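Local coordinates for protein polysaccharide deacetylase (Bacillus cereus, PDB 4HD5) that binds a zinc ion and probably hydrolyses carbon-nitrogen bonds other than peptide bonds, as expected of a polysaccharide deacetylase, at residues Asn211-Ala214 / Phe215-Leu218; Asp307-Val310 / Val311-Lys315. One frame throughout, in Å; residues are numbered along the deposited sequence.

Contact 1. Residues Asn211-Ala214 / Phe215-Leu218; sequences NMNA and FRVL
Helix 211-221 is the helical link of a beta-alpha-beta unit, between the parallel strands 199-206 and 230-234 of the deacetylase barrel, and in its first turns Met212 meets Phe215 while Asn213 meets Arg216. Four successive i to i+4 backbone bonds, from Phe215 N to Asn211 O through Leu218 N to Ala214 O, with N-H...O angles of 157° to 167°, establish regular alpha-helical geometry here.

Met212 and Phe215 form a Met-aromatic contact, their side chains lying next to each other and pointing the same way. Phe215 CG stands opposite its backbone N (chi1 178°), and the Met212 chain folds at chi2 and chi3, which carries the thioether to the ring. Its methyl CE is 3.8 Å from Phe215 CD2, and SD lies 5.2 Å from the centroid of the Phe215 ring; the approach is oblique. Glu249 and Met253 of helix 247-255 touch Met212, and Glu252 touches Phe215, so this pair faces the next helix of the barrel. Phe170 of helix 167-179 packs on Ala214 and Val217, and Phe204 of strand 199-206 also reaches Ala214.

Near the zinc site, ND2 of the buried Asn211 bonds to Glu232 OE1, and the Asn211 side chain is about 6 Å from that of the zinc ligand Asp206.

The exposed Arg216 bends back at chi3 over the preceding turn. Met212 O sits 3.7 Å above the centre of its guanidinium plane, besides accepting from Arg216 N at 3.0 Å. Arg216 NH2 donates to Asn213 OD1 at 2.9 Å; the donor lies in the plane of the Asn213 carbonyl, whereas OD1 is tilted out of the guanidinium plane.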
loop_
_atom_site.group_PDB
_atom_site.type_symbol
_atom_site.label_atom_id
_atom_site.label_comp_id
_atom_site.label_asym_id
_atom_site.label_seq_id
_atom_site.Cartn_x
_atom_site.Cartn_y
_atom_site.Cartn_z
ATOM N N ASN A 211 19.663 -6.311 8.683
ATOM C CA ASN A 211 18.623 -5.336 8.374
ATOM C C ASN A 211 18.851 -3.962 9.009
ATOM O O ASN A 211 18.192 -2.992 8.646
ATOM C CB ASN A 211 17.258 -5.878 8.768
ATOM C CG ASN A 211 16.777 -6.992 7.836
ATOM O OD1 ASN A 211 17.501 -7.479 6.948
ATOM N ND2 ASN A 211 15.551 -7.372 8.021
ATOM N N MET A 212 19.780 -3.875 9.957
ATOM C CA MET A 212 20.298 -2.576 10.373
ATOM C C MET A 212 21.011 -1.869 9.197
ATOM O O MET A 212 20.994 -0.636 9.110
ATOM C CB MET A 212 21.232 -2.719 11.575
ATOM C CG MET A 212 20.517 -3.107 12.859
ATOM S SD MET A 212 19.303 -1.882 13.380
ATOM C CE MET A 212 20.393 -0.578 13.958
ATOM N N ASN A 213 21.594 -2.634 8.275
ATOM C CA ASN A 213 22.139 -2.031 7.037
ATOM C C ASN A 213 21.043 -1.327 6.242
ATOM O O ASN A 213 21.262 -0.233 5.719
ATOM C CB ASN A 213 22.837 -3.058 6.136
ATOM C CG ASN A 213 24.086 -3.650 6.769
ATOM O OD1 ASN A 213 24.639 -3.099 7.717
ATOM N ND2 ASN A 213 24.537 -4.785 6.236
ATOM N N ALA A 214 19.864 -1.947 6.169
ATOM C CA ALA A 214 18.732 -1.348 5.446
ATOM C C ALA A 214 18.269 -0.087 6.148
ATOM O O ALA A 214 17.978 0.905 5.503
ATOM C CB ALA A 214 17.581 -2.331 5.311
ATOM N N PHE A 215 18.211 -0.143 7.475
ATOM C CA PHE A 215 17.846 1.003 8.307
ATOM C C PHE A 215 18.775 2.201 8.053
ATOM O O PHE A 215 18.306 3.323 7.842
ATOM C CB PHE A 215 17.871 0.559 9.778
ATOM C CG PHE A 215 17.556 1.642 10.775
ATOM C CD1 PHE A 215 16.437 2.436 10.642
ATOM C CD2 PHE A 215 18.367 1.821 11.885
ATOM C CE1 PHE A 215 16.141 3.415 11.575
ATOM C CE2 PHE A 215 18.076 2.795 12.830
ATOM C CZ PHE A 215 16.955 3.589 12.673
ATOM N N ARG A 216 20.079 1.962 8.043
ATOM C CA ARG A 216 21.041 3.046 7.806
ATOM C C ARG A 216 20.895 3.672 6.415
ATOM O O ARG A 216 20.990 4.888 6.267
ATOM C CB ARG A 216 22.469 2.555 8.044
ATOM C CG ARG A 216 22.775 2.361 9.523
ATOM C CD ARG A 216 24.251 2.084 9.763
ATOM N NE ARG A 216 24.584 0.678 9.535
ATOM C CZ ARG A 216 24.496 -0.293 10.448
ATOM N NH1 ARG A 216 24.083 -0.041 11.690
ATOM N NH2 ARG A 216 24.829 -1.536 10.111
ATOM N N VAL A 217 20.616 2.850 5.405
ATOM C CA VAL A 217 20.396 3.363 4.049
ATOM C C VAL A 217 19.143 4.238 4.003
ATOM O O VAL A 217 19.169 5.345 3.455
ATOM C CB VAL A 217 20.315 2.217 3.028
ATOM C CG1 VAL A 217 19.756 2.702 1.697
ATOM C CG2 VAL A 217 21.691 1.585 2.849
ATOM N N LEU A 218 18.052 3.758 4.597
ATOM C CA LEU A 218 16.809 4.527 4.621
ATOM C C LEU A 218 16.936 5.849 5.381
ATOM O O LEU A 218 16.325 6.832 4.999
ATOM C CB LEU A 218 15.672 3.698 5.219
ATOM C CG LEU A 218 15.249 2.455 4.428
ATOM C CD1 LEU A 218 14.065 1.784 5.109
ATOM C CD2 LEU A 218 14.880 2.805 2.996
#

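Contact 2. Residues Asp307-Val310 / Val311-Lys315; sequences DDKV and VTETK
Val311 N bonds to Asp307 O at 3.1 Å, the first of five consecutive i to i+4 backbone bonds, the last from Lys315 N to Val311 O, that define helix 308-314 from its first turn. Asp307 is the N-cap: its OD1 accepts from Val310 N at 2.9 Å, with an N-H...O angle of 163°, and is met almost head-on.

Both threonines fold their hydroxyls back onto the helix, OG1 lying beside the residue's own backbone N (chi1 near -60° in each). Thr312 OG1 donates to Asp308 O at 2.9 Å, and because the Thr312 N-H approaches the same oxygen from the other face of its carbonyl plane, two bonds grip it. Thr314 OG1 likewise donates to Val310 O at 2.8 Å, well above the carbonyl plane, while Thr314 N supplies the second bond.

Lys309 and Glu313 reach each other one turn apart. The lysine chain bends at chi2 (68°), bringing NZ within 2.9 Å of Glu313 OE2 in a salt bridge that uses the oxygen's anti lone pair. Water 1 also donates to Glu313 OE2, at 2.7 Å. Glu313 OE1 pairs with Lys316, and Tyr277 and Leu281 of helix 277-292 touch Glu313.

With a lysine on each carboxylate oxygen, Glu313 probably stays ionised despite being buried. The Asp307 carboxylate, close to the N-terminal end of the helix, would likewise be favoured as an anion by the helix dipole.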
loop_
_atom_site.group_PDB
_atom_site.type_symbol
_atom_site.label_atom_id
_atom_site.label_comp_id
_atom_site.label_asym_id
_atom_site.label_seq_id
_atom_site.Cartn_x
_atom_site.Cartn_y
_atom_site.Cartn_z
ATOM N N ASP A 307 -2.883 -22.444 4.244
ATOM C CA ASP A 307 -4.058 -23.133 3.712
ATOM C C ASP A 307 -5.296 -22.510 4.368
ATOM O O ASP A 307 -5.156 -21.571 5.151
ATOM C CB ASP A 307 -3.964 -24.651 3.945
ATOM C CG ASP A 307 -3.952 -25.036 5.419
ATOM O OD1 ASP A 307 -4.260 -24.202 6.289
ATOM O OD2 ASP A 307 -3.650 -26.214 5.715
ATOM N N ASP A 308 -6.487 -23.029 4.067
ATOM C CA ASP A 308 -7.728 -22.430 4.572
ATOM C C ASP A 308 -7.767 -22.401 6.095
ATOM O O ASP A 308 -8.256 -21.444 6.683
ATOM C CB ASP A 308 -8.964 -23.172 4.057
ATOM C CG ASP A 308 -9.209 -22.973 2.567
ATOM O OD1 ASP A 308 -8.552 -22.129 1.932
ATOM O OD2 ASP A 308 -10.087 -23.679 2.032
ATOM N N LYS A 309 -7.261 -23.457 6.722
ATOM C CA LYS A 309 -7.218 -23.544 8.172
ATOM C C LYS A 309 -6.346 -22.432 8.761
ATOM O O LYS A 309 -6.737 -21.762 9.712
ATOM C CB LYS A 309 -6.679 -24.916 8.588
ATOM C CG LYS A 309 -6.425 -25.101 10.072
ATOM C CD LYS A 309 -7.722 -25.097 10.861
ATOM C CE LYS A 309 -7.457 -25.055 12.360
ATOM N NZ LYS A 309 -8.736 -25.067 13.131
ATOM N N VAL A 310 -5.161 -22.250 8.189
ATOM C CA VAL A 310 -4.225 -21.264 8.704
ATOM C C VAL A 310 -4.819 -19.862 8.590
ATOM O O VAL A 310 -4.711 -19.054 9.519
ATOM C CB VAL A 310 -2.849 -21.375 8.006
ATOM C CG1 VAL A 310 -1.949 -20.208 8.386
ATOM C CG2 VAL A 310 -2.190 -22.699 8.372
ATOM N N VAL A 311 -5.475 -19.581 7.472
ATOM C CA VAL A 311 -6.146 -18.300 7.287
ATOM C C VAL A 311 -7.227 -18.073 8.344
ATOM O O VAL A 311 -7.330 -16.974 8.893
ATOM C CB VAL A 311 -6.762 -18.174 5.876
ATOM C CG1 VAL A 311 -7.678 -16.958 5.792
ATOM C CG2 VAL A 311 -5.661 -18.074 4.827
ATOM N N THR A 312 -8.024 -19.100 8.620
ATOM C CA THR A 312 -9.083 -19.012 9.626
ATOM C C THR A 312 -8.519 -18.645 11.002
ATOM O O THR A 312 -9.053 -17.772 11.684
ATOM C CB THR A 312 -9.878 -20.330 9.705
ATOM O OG1 THR A 312 -10.463 -20.599 8.427
ATOM C CG2 THR A 312 -10.990 -20.258 10.759
ATOM N N GLU A 313 -7.420 -19.281 11.388
ATOM C CA GLU A 313 -6.781 -18.976 12.663
ATOM C C GLU A 313 -6.133 -17.590 12.676
ATOM O O GLU A 313 -6.197 -16.871 13.682
ATOM C CB GLU A 313 -5.725 -20.036 12.989
ATOM C CG GLU A 313 -6.282 -21.442 13.146
ATOM C CD GLU A 313 -7.310 -21.550 14.255
ATOM O OE1 GLU A 313 -7.291 -20.710 15.181
ATOM O OE2 GLU A 313 -8.138 -22.487 14.212
ATOM N N THR A 314 -5.490 -17.232 11.568
ATOM C CA THR A 314 -4.774 -15.962 11.455
ATOM C C THR A 314 -5.714 -14.756 11.570
ATOM O O THR A 314 -5.392 -13.757 12.224
ATOM C CB THR A 314 -3.969 -15.922 10.137
ATOM O OG1 THR A 314 -2.981 -16.960 10.163
ATOM C CG2 THR A 314 -3.278 -14.577 9.942
ATOM N N LYS A 315 -6.888 -14.889 10.962
ATOM C CA LYS A 315 -7.931 -13.858 10.953
ATOM C C LYS A 315 -8.427 -13.457 12.354
ATOM O O LYS A 315 -8.952 -12.362 12.529
ATOM C CB LYS A 315 -9.106 -14.371 10.112
ATOM C CG LYS A 315 -10.266 -13.412 9.951
ATOM C CD LYS A 315 -11.349 -14.032 9.091
ATOM C CE LYS A 315 -12.617 -13.199 9.146
ATOM N NZ LYS A 315 -13.713 -13.749 8.305
HETATM O O HOH W 1 -9.349 -22.634 11.756
#

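In the fold
Contact 1 and contact 2 are local and follow in series: each joins neighbouring residues of one helix, so neither closes a loop, and they do not nest or cross. From the N terminus, the chain passes through the antiparallel sheet 72-140 and enters the parallel barrel at strand 146-149. After strand 199-206, contact 1 starts helix 211-221, which packs between helices 167-179 and 247-255 before strand 230-234. Strand 259-263 and helix 277-292 follow; contact 2 then forms helix 308-314, between strands 298-300 and 320-326 and against helix 277-292. The centres of the two contacts are 33 Å apart, and their nearest atoms about 20 Å.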